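PDB 2DWU: glutamate racemase from Bacillus anthracis, which belongs to the Asp/Glu/hydantoin racemase family of alpha/beta enzymes and is built around two parallel beta sheets. Local coordinates for residues K109-G114 with D180-I185; A80-L85 with G98-G103. All blocks are in the same frame, centred on the assembly; numbering follows the deposited sequence.

Interaction 1. Residues K109-G114 with D180-I185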
loop_
_atom_site.group_PDB
_atom_site.type_symbol
_atom_site.label_atom_id
_atom_site.label_comp_id
_atom_site.label_asym_id
_atom_site.label_seq_id
_atom_site.Cartn_x
_atom_site.Cartn_y
_atom_site.Cartn_z
ATOM N N LYS B 109 -0.854 -8.175 -3.537
ATOM C CA LYS B 109 -1.624 -8.164 -2.298
ATOM C C LYS B 109 -3.053 -8.713 -2.465
ATOM O O LYS B 109 -3.554 -9.452 -1.602
ATOM C CB LYS B 109 -1.671 -6.726 -1.744
ATOM C CG LYS B 109 -2.497 -6.605 -0.459
ATOM C CD LYS B 109 -2.638 -5.146 -0.040
ATOM C CE LYS B 109 -3.818 -4.950 0.897
ATOM N NZ LYS B 109 -4.415 -3.597 0.668
ATOM N N VAL B 110 -3.716 -8.397 -3.580
ATOM C CA VAL B 110 -5.096 -8.819 -3.748
ATOM C C VAL B 110 -5.338 -10.139 -4.467
ATOM O O VAL B 110 -6.426 -10.707 -4.320
ATOM C CB VAL B 110 -5.962 -7.728 -4.453
ATOM C CG1 VAL B 110 -5.841 -6.430 -3.716
ATOM C CG2 VAL B 110 -5.563 -7.561 -5.899
ATOM N N THR B 111 -4.356 -10.634 -5.209
ATOM C CA THR B 111 -4.585 -11.885 -5.939
ATOM C C THR B 111 -4.643 -13.062 -4.987
ATOM O O THR B 111 -3.936 -13.107 -3.975
ATOM C CB THR B 111 -3.489 -12.146 -7.026
ATOM O OG1 THR B 111 -3.841 -13.288 -7.834
ATOM C CG2 THR B 111 -2.135 -12.389 -6.388
ATOM N N LYS B 112 -5.533 -13.992 -5.309
ATOM C CA LYS B 112 -5.668 -15.204 -4.525
ATOM C C LYS B 112 -5.087 -16.366 -5.341
ATOM O O LYS B 112 -4.539 -17.305 -4.767
ATOM C CB LYS B 112 -7.138 -15.484 -4.203
ATOM C CG LYS B 112 -7.803 -14.446 -3.293
ATOM C CD LYS B 112 -9.204 -14.913 -2.889
ATOM C CE LYS B 112 -9.917 -13.890 -2.006
ATOM N NZ LYS B 112 -10.125 -12.579 -2.710
ATOM N N LYS B 113 -5.205 -16.275 -6.666
ATOM C CA LYS B 113 -4.731 -17.319 -7.596
ATOM C C LYS B 113 -3.338 -17.112 -8.183
ATOM O O LYS B 113 -2.765 -18.032 -8.787
ATOM C CB LYS B 113 -5.714 -17.454 -8.771
ATOM C CG LYS B 113 -7.176 -17.619 -8.365
ATOM C CD LYS B 113 -8.092 -17.817 -9.556
ATOM C CE LYS B 113 -7.949 -19.215 -10.141
ATOM N NZ LYS B 113 -8.991 -19.462 -11.192
ATOM N N GLY B 114 -2.809 -15.902 -8.032
ATOM C CA GLY B 114 -1.521 -15.574 -8.601
ATOM C C GLY B 114 -1.587 -15.427 -10.113
ATOM O O GLY B 114 -0.620 -15.703 -10.779
ATOM N N ASP B 180 -7.516 -16.804 -17.565
ATOM C CA ASP B 180 -7.838 -17.030 -16.183
ATOM C C ASP B 180 -7.046 -16.021 -15.337
ATOM O O ASP B 180 -5.828 -16.158 -15.160
ATOM C CB ASP B 180 -7.437 -18.466 -15.825
ATOM C CG ASP B 180 -7.739 -18.837 -14.390
ATOM O OD1 ASP B 180 -8.359 -18.043 -13.643
ATOM O OD2 ASP B 180 -7.356 -19.972 -14.001
ATOM N N ILE B 181 -7.726 -14.963 -14.899
ATOM C CA ILE B 181 -7.103 -13.970 -14.009
ATOM C C ILE B 181 -8.091 -13.630 -12.904
ATOM O O ILE B 181 -9.295 -13.816 -13.070
ATOM C CB ILE B 181 -6.761 -12.633 -14.743
ATOM C CG1 ILE B 181 -8.034 -11.986 -15.313
ATOM C CG2 ILE B 181 -5.736 -12.869 -15.814
ATOM C CD1 ILE B 181 -7.760 -10.544 -15.796
ATOM N N ASP B 182 -7.605 -13.158 -11.758
ATOM C CA ASP B 182 -8.523 -12.729 -10.716
ATOM C C ASP B 182 -8.205 -11.289 -10.302
ATOM O O ASP B 182 -8.821 -10.755 -9.391
ATOM C CB ASP B 182 -8.497 -13.672 -9.487
ATOM C CG ASP B 182 -7.184 -13.633 -8.704
ATOM O OD1 ASP B 182 -6.237 -12.907 -9.084
ATOM O OD2 ASP B 182 -7.120 -14.363 -7.681
ATOM N N THR B 183 -7.260 -10.674 -11.009
ATOM C CA THR B 183 -6.816 -9.308 -10.717
ATOM C C THR B 183 -6.469 -8.616 -12.041
ATOM O O THR B 183 -5.914 -9.248 -12.927
ATOM C CB THR B 183 -5.544 -9.387 -9.819
ATOM O OG1 THR B 183 -5.862 -10.105 -8.614
ATOM C CG2 THR B 183 -5.024 -7.978 -9.466
ATOM N N LEU B 184 -6.806 -7.330 -12.189
ATOM C CA LEU B 184 -6.490 -6.593 -13.413
ATOM C C LEU B 184 -5.919 -5.236 -13.021
ATOM O O LEU B 184 -6.563 -4.479 -12.294
ATOM C CB LEU B 184 -7.748 -6.352 -14.269
ATOM C CG LEU B 184 -7.446 -5.416 -15.457
ATOM C CD1 LEU B 184 -6.696 -6.187 -16.511
ATOM C CD2 LEU B 184 -8.741 -4.820 -16.019
ATOM N N ILE B 185 -4.715 -4.945 -13.492
ATOM C CA ILE B 185 -4.099 -3.653 -13.226
ATOM C C ILE B 185 -4.453 -2.677 -14.347
ATOM O O ILE B 185 -4.243 -2.977 -15.537
ATOM C CB ILE B 185 -2.570 -3.780 -13.152
ATOM C CG1 ILE B 185 -2.177 -4.722 -12.003
ATOM C CG2 ILE B 185 -1.935 -2.358 -12.971
ATOM C CD1 ILE B 185 -0.681 -5.103 -12.009
HETATM O O HOH W 1 -8.217 -10.719 -6.421
#
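T111 and T183 lie 5.9 Å apart at their CA atoms, where the chain leaving helix 100-110 runs nearly antiparallel (166°) to the loop leading into strand 183-187. This is the N-terminal end of the four-stranded parallel sheet, where its two inner strands, 115-120 and 183-187, begin. D182 organises the turn with its carboxylate. The hydroxyl of T111 gives its proton to D182 OD1 over 2.7 Å, on that oxygen's syn side, and T111 OG1 in turn accepts from the backbone N of G114, an ST motif. The T183 hydroxyl donates to the same D182 OD1 from above the carboxylate plane. With CG lodged between the backbone N and carbonyl carbon (chi1 68°), the D182 side chain rises toward the turn. V110 adds an apolar contact beside T183, V110 CG2 to T183 CG2 at 3.6 Å, while a water bridges V110 O and D182 O. K113 lays its CG 3.3 Å from D182 OD2, then, in the conformer given here, bends at chi3 (74°) and forms a salt bridge from NZ to D180 OD1 at 2.9 Å, probably a mobile surface pair. The short aspartate suits position 182 because both oxygens engage and four bonds fix its rotation: D182 OD2 is gripped by K112 N and K113 N, each at 2.9 Å, arriving from opposite faces of the plane.

Interaction 2. Residues A80-L85 with G98-G103; sequences AAAATL and GVIHPG
A81 faces G98 at a CA separation of 5.6 Å, the point where helix 78-91 packs against the end of strand 96-98 and the first turn of helix 100-110. These three elements follow one another in the alpha/beta fold, the strand forming an edge of the six-stranded parallel sheet. No hydrogen bond crosses; the fit is one of shape. A81 and A82 give the helix a low surface, and the bump that fills it is I100. Its CG1 lies anti to the carbonyl carbon (chi1 -64°) and the chain then extends (chi2 179°), driving CD1 at the helix backbone: I100 CD1 comes 3.6 Å from A82 N and 3.9 Å from A82 CB. A81 CB sits alongside, 4.1 Å from I100 CD1 and 4.4 Å from V99 CG2, small enough to let the isoleucine in. One turn on, the bump comes from the other partner. L85 sends its forked end toward G98, which, with no side chain, lets L85 CD1 come to 3.9 Å from G98 N. The two methyls share the work, L85 CD1 resting on the G98 backbone and CD2 on H101. Beyond the contact, M129 packs on both I100 and H101, and H101 NE2 hydrogen-bonds a glycerol, probably from the crystallisation liquor. L85 CD2 approaches that imidazole obliquely, 3.8 Å from H101 ND1.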
loop_
_atom_site.group_PDB
_atom_site.type_symbol
_atom_site.label_atom_id
_atom_site.label_comp_id
_atom_site.label_asym_id
_atom_site.label_seq_id
_atom_site.Cartn_x
_atom_site.Cartn_y
_atom_site.Cartn_z
ATOM N N ALA B 80 5.373 6.739 -19.796
ATOM C CA ALA B 80 6.588 7.457 -19.454
ATOM C C ALA B 80 7.377 6.657 -18.421
ATOM O O ALA B 80 8.615 6.551 -18.510
ATOM C CB ALA B 80 6.218 8.859 -18.908
ATOM N N ALA B 81 6.679 6.060 -17.450
ATOM C CA ALA B 81 7.384 5.280 -16.441
ATOM C C ALA B 81 8.066 4.063 -17.061
ATOM O O ALA B 81 9.211 3.740 -16.728
ATOM C CB ALA B 81 6.449 4.844 -15.323
ATOM N N ALA B 82 7.361 3.393 -17.972
ATOM C CA ALA B 82 7.928 2.216 -18.616
ATOM C C ALA B 82 9.194 2.575 -19.371
ATOM O O ALA B 82 10.177 1.821 -19.364
ATOM C CB ALA B 82 6.891 1.601 -19.580
ATOM N N ALA B 83 9.198 3.736 -20.005
ATOM C CA ALA B 83 10.352 4.116 -20.782
ATOM C C ALA B 83 11.512 4.762 -20.039
ATOM O O ALA B 83 12.675 4.585 -20.415
ATOM C CB ALA B 83 9.897 5.085 -21.879
ATOM N N THR B 84 11.237 5.446 -18.936
ATOM C CA THR B 84 12.327 6.169 -18.286
ATOM C C THR B 84 12.508 6.089 -16.779
ATOM O O THR B 84 13.437 6.697 -16.243
ATOM C CB THR B 84 12.238 7.666 -18.656
ATOM O OG1 THR B 84 13.275 8.399 -17.991
ATOM C CG2 THR B 84 10.909 8.227 -18.226
ATOM N N LEU B 85 11.653 5.353 -16.080
ATOM C CA LEU B 85 11.796 5.299 -14.626
ATOM C C LEU B 85 13.212 4.970 -14.142
ATOM O O LEU B 85 13.735 5.661 -13.264
ATOM C CB LEU B 85 10.799 4.318 -13.997
ATOM C CG LEU B 85 10.817 4.344 -12.452
ATOM C CD1 LEU B 85 10.389 5.684 -11.892
ATOM C CD2 LEU B 85 9.877 3.244 -11.948
ATOM N N GLY B 98 7.222 5.837 -9.649
ATOM C CA GLY B 98 6.521 5.602 -10.902
ATOM C C GLY B 98 5.187 4.949 -10.582
ATOM O O GLY B 98 4.957 4.476 -9.454
ATOM N N VAL B 99 4.325 4.873 -11.582
ATOM C CA VAL B 99 2.988 4.309 -11.371
ATOM C C VAL B 99 2.883 2.806 -11.611
ATOM O O VAL B 99 1.857 2.201 -11.282
ATOM C CB VAL B 99 1.917 5.015 -12.255
ATOM C CG1 VAL B 99 1.593 6.382 -11.672
ATOM C CG2 VAL B 99 2.400 5.196 -13.699
ATOM N N ILE B 100 3.938 2.211 -12.149
ATOM C CA ILE B 100 3.917 0.771 -12.463
ATOM C C ILE B 100 4.145 -0.140 -11.252
ATOM O O ILE B 100 3.304 -1.000 -10.978
ATOM C CB ILE B 100 4.942 0.462 -13.585
ATOM C CG1 ILE B 100 4.498 1.181 -14.864
ATOM C CG2 ILE B 100 5.098 -1.080 -13.803
ATOM C CD1 ILE B 100 5.420 0.983 -16.045
ATOM N N HIS B 101 5.231 0.071 -10.511
ATOM C CA HIS B 101 5.523 -0.777 -9.368
ATOM C C HIS B 101 4.454 -0.761 -8.280
ATOM O O HIS B 101 4.148 -1.809 -7.699
ATOM C CB HIS B 101 6.914 -0.446 -8.813
ATOM C CG HIS B 101 8.023 -0.837 -9.743
ATOM N ND1 HIS B 101 8.359 -0.093 -10.853
ATOM C CD2 HIS B 101 8.835 -1.923 -9.756
ATOM C CE1 HIS B 101 9.334 -0.703 -11.513
ATOM N NE2 HIS B 101 9.642 -1.816 -10.866
ATOM N N PRO B 102 3.861 0.406 -7.982
ATOM C CA PRO B 102 2.822 0.407 -6.948
ATOM C C PRO B 102 1.641 -0.464 -7.369
ATOM O O PRO B 102 1.047 -1.149 -6.528
ATOM C CB PRO B 102 2.423 1.894 -6.833
ATOM C CG PRO B 102 3.701 2.586 -7.137
ATOM C CD PRO B 102 4.248 1.778 -8.350
ATOM N N GLY B 103 1.315 -0.456 -8.665
ATOM C CA GLY B 103 0.210 -1.269 -9.173
ATOM C C GLY B 103 0.534 -2.765 -9.079
ATOM O O GLY B 103 -0.317 -3.566 -8.693
#

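In the fold
Helix 100-110 joins the two contacts. Interaction 2 engages its beginning and closes before interaction 1 opens at its far end, so they come in series along the chain, their centres about 20 Å apart. Interaction 2 is buried, about 8 Å from the centre of the chain, and packs the start of the helix and the end of edge strand 96-98 against helix 78-91; interaction 1 is only partly buried, at about 20 Å, and belongs to the four-stranded sheet. The chain thus passes along this helix from one sheet to the other. The two interactions touch where I185 CD1 packs 3.7 Å from G103 O. The bound D-glutamic acid lies about 6 Å from the V99 side chain of interaction 2.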